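Local atomic coordinates of alpha-L-rhamnosidase (Streptomyces avermitilis, PDB entry 3W5M), a protein that hydrolyses terminal non-reducing alpha-L-rhamnose residues, releasing L-rhamnose from citrus flavonoids such as naringin and rutin and from gum arabic. Residues A[641-646]-A[914-919]; A[320-325]-A[356-361]. One frame throughout, in Å; residues are numbered along the deposited sequence.

Interaction 1. Residues A[641-646]-A[914-919]. With TRS (2-amino-2-hydroxymethyl-propane-1,3-diol), chain D.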
ATOM      1  N   THR A 641     -11.247  -3.926  -0.496  1.00 19.72           N
ATOM      2  CA  THR A 641     -12.065  -3.501  -1.635  1.00 19.86           C
ATOM      3  C   THR A 641     -13.042  -2.367  -1.261  1.00 19.94           C
ATOM      4  O   THR A 641     -13.177  -1.383  -1.970  1.00 20.52           O
ATOM      5  CB  THR A 641     -12.820  -4.737  -2.220  1.00 19.15           C
ATOM      6  OG1 THR A 641     -13.582  -5.393  -1.187  1.00 20.18           O
ATOM      7  CG2 THR A 641     -11.839  -5.713  -2.764  1.00 19.23           C
ATOM      8  N   GLY A 642     -13.686  -2.492  -0.104  1.00 21.46           N
ATOM      9  CA  GLY A 642     -14.611  -1.470   0.379  1.00 20.33           C
ATOM     10  C   GLY A 642     -14.004  -0.090   0.459  1.00 21.96           C
ATOM     11  O   GLY A 642     -14.580   0.900  -0.030  1.00 22.06           O
ATOM     12  N   ASP A 643     -12.799  -0.013   1.033  1.00 20.76           N
ATOM     13  CA  ASP A 643     -12.163   1.260   1.232  1.00 22.02           C
ATOM     14  C   ASP A 643     -11.814   1.948  -0.080  1.00 20.41           C
ATOM     15  O   ASP A 643     -11.948   3.155  -0.205  1.00 21.00           O
ATOM     16  CB  ASP A 643     -10.894   1.045   2.080  1.00 24.87           C
ATOM     17  CG  ASP A 643     -11.214   0.423   3.442  1.00 30.74           C
ATOM     18  OD1 ASP A 643     -11.874  -0.643   3.471  1.00 31.28           O
ATOM     19  OD2 ASP A 643     -10.835   1.017   4.482  1.00 32.61           O
ATOM     20  N   ILE A 644     -11.291   1.195  -1.038  1.00 19.70           N
ATOM     21  CA  ILE A 644     -10.931   1.818  -2.309  1.00 20.36           C
ATOM     22  C   ILE A 644     -12.176   2.113  -3.171  1.00 20.91           C
ATOM     23  O   ILE A 644     -12.217   3.127  -3.886  1.00 22.52           O
ATOM     24  CB  ILE A 644      -9.789   1.064  -3.064  1.00 19.14           C
ATOM     25  CG1 ILE A 644      -9.241   1.918  -4.223  1.00 19.34           C
ATOM     26  CG2 ILE A 644     -10.254  -0.300  -3.569  1.00 20.06           C
ATOM     27  CD1 ILE A 644      -8.739   3.308  -3.826  1.00 19.61           C
ATOM     28  N   ASN A 645     -13.201   1.274  -3.054  1.00 21.12           N
ATOM     29  CA  ASN A 645     -14.513   1.555  -3.656  1.00 22.45           C
ATOM     30  C   ASN A 645     -14.941   2.964  -3.288  1.00 23.07           C
ATOM     31  O   ASN A 645     -15.191   3.780  -4.159  1.00 21.95           O
ATOM     32  CB  ASN A 645     -15.578   0.556  -3.180  1.00 23.11           C
ATOM     33  CG  ASN A 645     -17.002   1.034  -3.444  1.00 27.28           C
ATOM     34  OD1 ASN A 645     -17.279   1.665  -4.475  1.00 27.77           O
ATOM     35  ND2 ASN A 645     -17.914   0.749  -2.504  1.00 23.98           N
ATOM     36  N   VAL A 646     -14.998   3.271  -1.997  1.00 22.17           N
ATOM     37  CA  VAL A 646     -15.487   4.588  -1.600  1.00 23.74           C
ATOM     38  C   VAL A 646     -14.536   5.746  -1.959  1.00 24.08           C
ATOM     39  O   VAL A 646     -14.988   6.847  -2.264  1.00 23.68           O
ATOM     40  CB  VAL A 646     -15.947   4.611  -0.113  1.00 26.02           C
ATOM     41  CG1 VAL A 646     -16.817   3.392   0.202  1.00 25.88           C
ATOM     42  CG2 VAL A 646     -14.779   4.654   0.843  1.00 25.70           C
ATOM     43  N   PHE A 914      -5.462   5.574  12.833  1.00 23.93           N
ATOM     44  CA  PHE A 914      -5.488   7.010  12.598  1.00 23.48           C
ATOM     45  C   PHE A 914      -5.121   7.406  11.168  1.00 22.56           C
ATOM     46  O   PHE A 914      -4.791   8.565  10.906  1.00 25.06           O
ATOM     47  CB  PHE A 914      -4.626   7.743  13.624  1.00 24.74           C
ATOM     48  CG  PHE A 914      -5.126   7.570  15.024  1.00 25.20           C
ATOM     49  CD1 PHE A 914      -4.758   6.456  15.770  1.00 26.81           C
ATOM     50  CD2 PHE A 914      -6.046   8.467  15.558  1.00 26.77           C
ATOM     51  CE1 PHE A 914      -5.252   6.277  17.059  1.00 27.99           C
ATOM     52  CE2 PHE A 914      -6.548   8.298  16.844  1.00 28.08           C
ATOM     53  CZ  PHE A 914      -6.157   7.197  17.588  1.00 28.59           C
ATOM     54  N   ASN A 915      -5.208   6.444  10.248  1.00 22.35           N
ATOM     55  CA  ASN A 915      -4.817   6.672   8.856  1.00 20.45           C
ATOM     56  C   ASN A 915      -5.538   5.695   7.894  1.00 21.47           C
ATOM     57  O   ASN A 915      -4.918   4.811   7.313  1.00 21.18           O
ATOM     58  CB  ASN A 915      -3.269   6.549   8.732  1.00 20.90           C
ATOM     59  CG  ASN A 915      -2.706   7.237   7.496  1.00 20.69           C
ATOM     60  OD1 ASN A 915      -3.434   7.737   6.636  1.00 20.14           O
ATOM     61  ND2 ASN A 915      -1.372   7.289   7.414  1.00 19.19           N
ATOM     62  N   HIS A 916      -6.860   5.833   7.780  1.00 21.65           N
ATOM     63  CA  HIS A 916      -7.684   5.170   6.756  1.00 23.13           C
ATOM     64  C   HIS A 916      -8.187   6.260   5.817  1.00 23.67           C
ATOM     65  O   HIS A 916      -8.681   7.285   6.291  1.00 25.95           O
ATOM     66  CB  HIS A 916      -8.936   4.569   7.385  1.00 24.31           C
ATOM     67  CG  HIS A 916      -8.802   3.140   7.809  1.00 23.55           C
ATOM     68  ND1 HIS A 916      -7.982   2.748   8.850  1.00 24.86           N
ATOM     69  CD2 HIS A 916      -9.448   2.023   7.395  1.00 25.16           C
ATOM     70  CE1 HIS A 916      -8.096   1.445   9.033  1.00 23.68           C
ATOM     71  NE2 HIS A 916      -8.979   0.979   8.165  1.00 24.50           N
ATOM     72  N   TYR A 917      -8.099   6.073   4.498  1.00 23.92           N
ATOM     73  CA  TYR A 917      -8.532   7.149   3.622  1.00 24.12           C
ATOM     74  C   TYR A 917     -10.060   7.284   3.431  1.00 25.55           C
ATOM     75  O   TYR A 917     -10.503   8.283   2.867  1.00 26.99           O
ATOM     76  CB  TYR A 917      -7.834   7.133   2.239  1.00 24.30           C
ATOM     77  CG  TYR A 917      -7.741   5.805   1.530  1.00 25.46           C
ATOM     78  CD1 TYR A 917      -8.871   5.010   1.281  1.00 23.68           C
ATOM     79  CD2 TYR A 917      -6.522   5.366   1.059  1.00 27.11           C
ATOM     80  CE1 TYR A 917      -8.764   3.792   0.619  1.00 24.96           C
ATOM     81  CE2 TYR A 917      -6.400   4.166   0.392  1.00 27.08           C
ATOM     82  CZ  TYR A 917      -7.515   3.383   0.168  1.00 26.26           C
ATOM     83  OH  TYR A 917      -7.357   2.196  -0.490  1.00 25.04           O
ATOM     84  N   ALA A 918     -10.840   6.321   3.920  1.00 24.84           N
ATOM     85  CA  ALA A 918     -12.281   6.235   3.570  1.00 26.30           C
ATOM     86  C   ALA A 918     -13.048   7.554   3.754  1.00 28.06           C
ATOM     87  O   ALA A 918     -13.767   7.999   2.837  1.00 25.28           O
ATOM     88  CB  ALA A 918     -12.968   5.104   4.332  1.00 27.45           C
ATOM     89  N   TYR A 919     -12.909   8.187   4.924  1.00 26.72           N
ATOM     90  CA  TYR A 919     -13.609   9.459   5.165  1.00 27.01           C
ATOM     91  C   TYR A 919     -13.010  10.668   4.444  1.00 28.02           C
ATOM     92  O   TYR A 919     -13.605  11.745   4.442  1.00 30.40           O
ATOM     93  CB  TYR A 919     -13.796   9.720   6.678  1.00 27.91           C
ATOM     94  CG  TYR A 919     -14.707   8.689   7.332  1.00 28.47           C
ATOM     95  CD1 TYR A 919     -15.894   8.286   6.712  1.00 30.46           C
ATOM     96  CD2 TYR A 919     -14.391   8.118   8.569  1.00 30.28           C
ATOM     97  CE1 TYR A 919     -16.727   7.340   7.287  1.00 31.12           C
ATOM     98  CE2 TYR A 919     -15.219   7.176   9.153  1.00 31.93           C
ATOM     99  CZ  TYR A 919     -16.390   6.795   8.508  1.00 33.53           C
ATOM    100  OH  TYR A 919     -17.214   5.866   9.087  1.00 35.24           O
TER
HETATM  101  C   TRS D1203     -12.065  -2.351   7.402  1.00 25.98           C
HETATM  102  C1  TRS D1203     -10.737  -1.736   6.915  1.00 28.19           C
HETATM  103  C2  TRS D1203     -13.238  -1.852   6.542  1.00 27.73           C
HETATM  104  C3  TRS D1203     -12.301  -2.071   8.885  1.00 25.61           C
HETATM  105  N   TRS D1203     -11.962  -3.816   7.241  1.00 23.72           N
HETATM  106  O1  TRS D1203      -9.668  -1.987   7.858  1.00 28.01           O
HETATM  107  O2  TRS D1203     -13.039  -2.230   5.161  1.00 28.36           O
HETATM  108  O3  TRS D1203     -12.352  -0.667   9.138  1.00 25.52           O
HETATM  109  O   HOH W   1      -9.939   3.515   4.269  1.00 25.12           O

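Interaction 2. Residues A[320-325]-A[356-361]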
ATOM      1  N   ARG A 320      21.562  -3.064 -18.997  1.00 18.82           N
ATOM      2  CA  ARG A 320      20.273  -3.089 -18.318  1.00 17.63           C
ATOM      3  C   ARG A 320      20.323  -4.173 -17.285  1.00 17.37           C
ATOM      4  O   ARG A 320      20.937  -5.244 -17.511  1.00 17.33           O
ATOM      5  CB  ARG A 320      19.138  -3.446 -19.306  1.00 17.10           C
ATOM      6  CG  ARG A 320      18.957  -2.443 -20.431  1.00 17.70           C
ATOM      7  CD  ARG A 320      18.430  -1.116 -19.886  1.00 19.46           C
ATOM      8  NE  ARG A 320      18.172  -0.129 -20.938  1.00 21.65           N
ATOM      9  CZ  ARG A 320      18.977   0.887 -21.233  1.00 24.48           C
ATOM     10  NH1 ARG A 320      20.111   1.059 -20.552  1.00 25.02           N
ATOM     11  NH2 ARG A 320      18.651   1.739 -22.197  1.00 24.47           N
ATOM     12  N   LEU A 321      19.726  -3.912 -16.123  1.00 16.98           N
ATOM     13  CA  LEU A 321      19.502  -4.974 -15.167  1.00 17.21           C
ATOM     14  C   LEU A 321      17.988  -5.177 -15.084  1.00 17.54           C
ATOM     15  O   LEU A 321      17.258  -4.230 -14.819  1.00 17.68           O
ATOM     16  CB  LEU A 321      20.057  -4.634 -13.768  1.00 17.45           C
ATOM     17  CG  LEU A 321      19.818  -5.646 -12.646  1.00 18.21           C
ATOM     18  CD1 LEU A 321      20.682  -6.883 -12.861  1.00 18.56           C
ATOM     19  CD2 LEU A 321      20.084  -5.075 -11.254  1.00 22.27           C
ATOM     20  N   TYR A 322      17.560  -6.411 -15.309  1.00 17.09           N
ATOM     21  CA  TYR A 322      16.182  -6.847 -15.059  1.00 17.17           C
ATOM     22  C   TYR A 322      16.215  -7.709 -13.795  1.00 16.95           C
ATOM     23  O   TYR A 322      17.051  -8.624 -13.667  1.00 17.42           O
ATOM     24  CB  TYR A 322      15.673  -7.670 -16.268  1.00 16.56           C
ATOM     25  CG  TYR A 322      15.897  -6.973 -17.588  1.00 16.78           C
ATOM     26  CD1 TYR A 322      15.003  -6.052 -18.053  1.00 16.82           C
ATOM     27  CD2 TYR A 322      17.034  -7.221 -18.344  1.00 19.11           C
ATOM     28  CE1 TYR A 322      15.184  -5.408 -19.258  1.00 17.69           C
ATOM     29  CE2 TYR A 322      17.243  -6.589 -19.556  1.00 18.56           C
ATOM     30  CZ  TYR A 322      16.320  -5.676 -19.999  1.00 18.98           C
ATOM     31  OH  TYR A 322      16.512  -5.020 -21.189  1.00 20.86           O
ATOM     32  N   ALA A 323      15.327  -7.420 -12.842  1.00 17.15           N
ATOM     33  CA  ALA A 323      15.348  -8.159 -11.584  1.00 17.75           C
ATOM     34  C   ALA A 323      13.983  -8.276 -10.965  1.00 17.92           C
ATOM     35  O   ALA A 323      13.083  -7.453 -11.208  1.00 18.20           O
ATOM     36  CB  ALA A 323      16.309  -7.491 -10.600  1.00 19.78           C
ATOM     37  N   THR A 324      13.852  -9.293 -10.138  1.00 19.67           N
ATOM     38  CA  THR A 324      12.665  -9.459  -9.305  1.00 19.84           C
ATOM     39  C   THR A 324      13.025 -10.356  -8.119  1.00 18.71           C
ATOM     40  O   THR A 324      14.160 -10.848  -8.014  1.00 18.34           O
ATOM     41  CB  THR A 324      11.452 -10.005 -10.131  1.00 21.60           C
ATOM     42  OG1 THR A 324      10.274 -10.038  -9.286  1.00 20.62           O
ATOM     43  CG2 THR A 324      11.737 -11.397 -10.739  1.00 20.95           C
ATOM     44  N   ALA A 325      12.095 -10.526  -7.178  1.00 17.84           N
ATOM     45  CA  ALA A 325      12.307 -11.395  -6.044  1.00 17.14           C
ATOM     46  C   ALA A 325      10.979 -12.005  -5.636  1.00 17.52           C
ATOM     47  O   ALA A 325       9.919 -11.400  -5.816  1.00 17.64           O
ATOM     48  CB  ALA A 325      12.908 -10.612  -4.860  1.00 17.46           C
ATOM     49  N   TYR A 356       8.553  -7.532 -12.417  1.00 17.34           N
ATOM     50  CA  TYR A 356      10.023  -7.270 -12.473  1.00 16.59           C
ATOM     51  C   TYR A 356      10.298  -5.798 -12.797  1.00 17.26           C
ATOM     52  O   TYR A 356       9.432  -5.057 -13.331  1.00 17.47           O
ATOM     53  CB  TYR A 356      10.743  -8.201 -13.480  1.00 16.88           C
ATOM     54  CG  TYR A 356      10.511  -7.852 -14.935  1.00 18.42           C
ATOM     55  CD1 TYR A 356      11.278  -6.862 -15.580  1.00 19.36           C
ATOM     56  CD2 TYR A 356       9.516  -8.508 -15.676  1.00 16.78           C
ATOM     57  CE1 TYR A 356      11.063  -6.533 -16.913  1.00 20.41           C
ATOM     58  CE2 TYR A 356       9.312  -8.207 -17.024  1.00 18.05           C
ATOM     59  CZ  TYR A 356      10.078  -7.223 -17.635  1.00 20.58           C
ATOM     60  OH  TYR A 356       9.871  -6.871 -18.948  1.00 21.60           O
ATOM     61  N   GLN A 357      11.506  -5.369 -12.438  1.00 17.94           N
ATOM     62  CA  GLN A 357      11.953  -3.977 -12.607  1.00 18.39           C
ATOM     63  C   GLN A 357      13.081  -3.948 -13.621  1.00 17.99           C
ATOM     64  O   GLN A 357      13.813  -4.926 -13.769  1.00 18.24           O
ATOM     65  CB  GLN A 357      12.443  -3.363 -11.271  1.00 18.51           C
ATOM     66  CG  GLN A 357      11.395  -3.278 -10.143  1.00 18.65           C
ATOM     67  CD  GLN A 357      10.870  -4.619  -9.685  1.00 17.51           C
ATOM     68  OE1 GLN A 357      11.638  -5.481  -9.230  1.00 18.11           O
ATOM     69  NE2 GLN A 357       9.547  -4.836  -9.854  1.00 16.66           N
ATOM     70  N   THR A 358      13.200  -2.819 -14.317  1.00 18.43           N
ATOM     71  CA  THR A 358      14.244  -2.610 -15.327  1.00 19.87           C
ATOM     72  C   THR A 358      15.048  -1.367 -14.934  1.00 18.90           C
ATOM     73  O   THR A 358      14.461  -0.311 -14.659  1.00 19.18           O
ATOM     74  CB  THR A 358      13.631  -2.368 -16.716  1.00 19.93           C
ATOM     75  OG1 THR A 358      12.818  -3.493 -17.089  1.00 20.21           O
ATOM     76  CG2 THR A 358      14.733  -2.202 -17.777  1.00 20.56           C
ATOM     77  N   TYR A 359      16.376  -1.510 -14.910  1.00 19.22           N
ATOM     78  CA  TYR A 359      17.256  -0.403 -14.534  1.00 20.45           C
ATOM     79  C   TYR A 359      18.295  -0.162 -15.601  1.00 20.95           C
ATOM     80  O   TYR A 359      18.830  -1.104 -16.171  1.00 19.33           O
ATOM     81  CB  TYR A 359      17.954  -0.676 -13.192  1.00 20.32           C
ATOM     82  CG  TYR A 359      17.023  -1.039 -12.061  1.00 21.32           C
ATOM     83  CD1 TYR A 359      16.354  -0.036 -11.326  1.00 22.21           C
ATOM     84  CD2 TYR A 359      16.808  -2.388 -11.706  1.00 20.95           C
ATOM     85  CE1 TYR A 359      15.494  -0.358 -10.278  1.00 22.27           C
ATOM     86  CE2 TYR A 359      15.940  -2.711 -10.649  1.00 24.44           C
ATOM     87  CZ  TYR A 359      15.292  -1.686  -9.944  1.00 24.96           C
ATOM     88  OH  TYR A 359      14.429  -2.000  -8.895  1.00 28.45           O
ATOM     89  N   ASP A 360      18.569   1.121 -15.855  1.00 22.01           N
ATOM     90  CA  ASP A 360      19.635   1.527 -16.757  1.00 22.14           C
ATOM     91  C   ASP A 360      20.929   1.578 -15.956  1.00 22.48           C
ATOM     92  O   ASP A 360      21.084   2.431 -15.061  1.00 22.74           O
ATOM     93  CB  ASP A 360      19.315   2.920 -17.315  1.00 24.20           C
ATOM     94  CG  ASP A 360      20.407   3.458 -18.255  1.00 27.87           C
ATOM     95  OD1 ASP A 360      21.591   3.030 -18.165  1.00 27.40           O
ATOM     96  OD2 ASP A 360      20.062   4.316 -19.093  1.00 30.83           O
ATOM     97  N   VAL A 361      21.869   0.699 -16.270  1.00 21.04           N
ATOM     98  CA  VAL A 361      23.122   0.651 -15.530  1.00 22.15           C
ATOM     99  C   VAL A 361      24.344   0.837 -16.434  1.00 21.64           C
ATOM    100  O   VAL A 361      25.443   0.423 -16.083  1.00 25.25           O
ATOM    101  CB  VAL A 361      23.257  -0.616 -14.657  1.00 22.16           C
ATOM    102  CG1 VAL A 361      22.161  -0.643 -13.578  1.00 22.57           C
ATOM    103  CG2 VAL A 361      23.278  -1.893 -15.518  1.00 20.45           C
TER
HETATM  104  O   HOH W   2      21.520   3.297 -21.598  1.00 37.32           O

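Interaction 1. Residues A[641-646]-A[914-919]
D643 and H916 meet in a buried contact that forms part of the wall of the catalytic pocket. Both bind L-rhamnose in this enzyme. The contact lies in the (alpha/alpha)6-barrel domain, between the first turns of helix 641-654 and the loop leading to helix 923-929. No direct hydrogen bond joins the two segments. A water bridges them: it donates to D643 OD2 and accepts from A918 N, at 3.0 Å from that nitrogen. D643 CG lies anti to its carbonyl carbon (chi1 -59°), which places OD1 at the ligand and OD2 beside H916. OD2 reaches the edge of the H916 ring, 3.4 Å from CD2, with the carboxylate and ring planes 43° apart. A Tris molecule, probably from the crystallisation liquor, spans the two side chains. Its O2 donates to D643 OD1 at 2.6 Å. H916 NE2 donates to its O1 over 3.1 Å, almost straight at 175°. The second ring nitrogen, ND1, is hydrogen-bonded to S913 OG, so both nitrogens are engaged and the ring's rotation is fixed. Y917 packs against the helix: its ring edge meets the backbone, with CE1 3.4 Å from D643 O, and its OH end sits against I644 CB and CD1. Further along the helix, V646 CG2 touches A918 CB at 4.0 Å. The pocket continues past the two segments: D630, W695 and E895, the inferred proton acceptor, also hydrogen-bond the Tris. D643 OD1 thus accepts from a ligand hydroxyl while OD2 is held by the water, and H916 presents an N-H. The pair offers one acceptor and one donor, and the Tris hydroxyls probably mimic those of rhamnose.

Interaction 2. Residues A[320-325]-A[356-361]
Y322 and T358 lie side by side and point the same way from neighbouring strands. T358 CG2 is 3.6 Å from Y322 CE1, and T358 OG1 approaches the edge of the ring. The ring of Y356, two residues before T358, comes in obliquely, its CE1 4.1 Å from Y322 CD1. Y356 CG sits between its backbone N and carbonyl carbon (chi1 74°), and this lays the ring beside Y322. R320 continues the face of Y322 and T358. Its chain bends at chi2, and its guanidinium crosses the D360 carboxylate with the planes 42° apart. A salt bridge runs from R320 NH1 to D360 OD1, 3.4 Å; that oxygen also accepts from T362 N. A water links NH1 to D360 OD2, while R320 NE pairs with E109. Strands 316-326 and 353-360 run antiparallel here as neighbours in a five-stranded mixed sheet of a beta-sandwich domain. L321 with Y359 and A323 with Q357 are the hydrogen-bonded pairs. On their face, L321 CD2 touches Y359 CD2 at 4.3 Å. Q357 folds back at chi2, bringing OE1 to 3.1 Å from A323 O. Two acceptors meet there; the OH of Y329 hydrogen-bonds Q357 OE1.

In the fold
From the N terminus, interaction 2 comes first. It closes a loop of 30 residues between 320-325 and 356-361, which includes strands 328-333 and 336-337. The strands it joins are neighbours in one sheet of a beta-sandwich; the enclosed pair belongs to a second sheet. The chain then runs on through the concanavalin-like domain into the six-hairpin glycosidase domain. There interaction 1 closes a far longer loop of 267 residues, about half of it helix and none of it strand, and joins an early helix of the barrel to a late loop. The two loops follow in series, neither nested nor crossed. Interactions 1 and 2 have centres about 33 Å apart and nearest atoms about 21 Å apart.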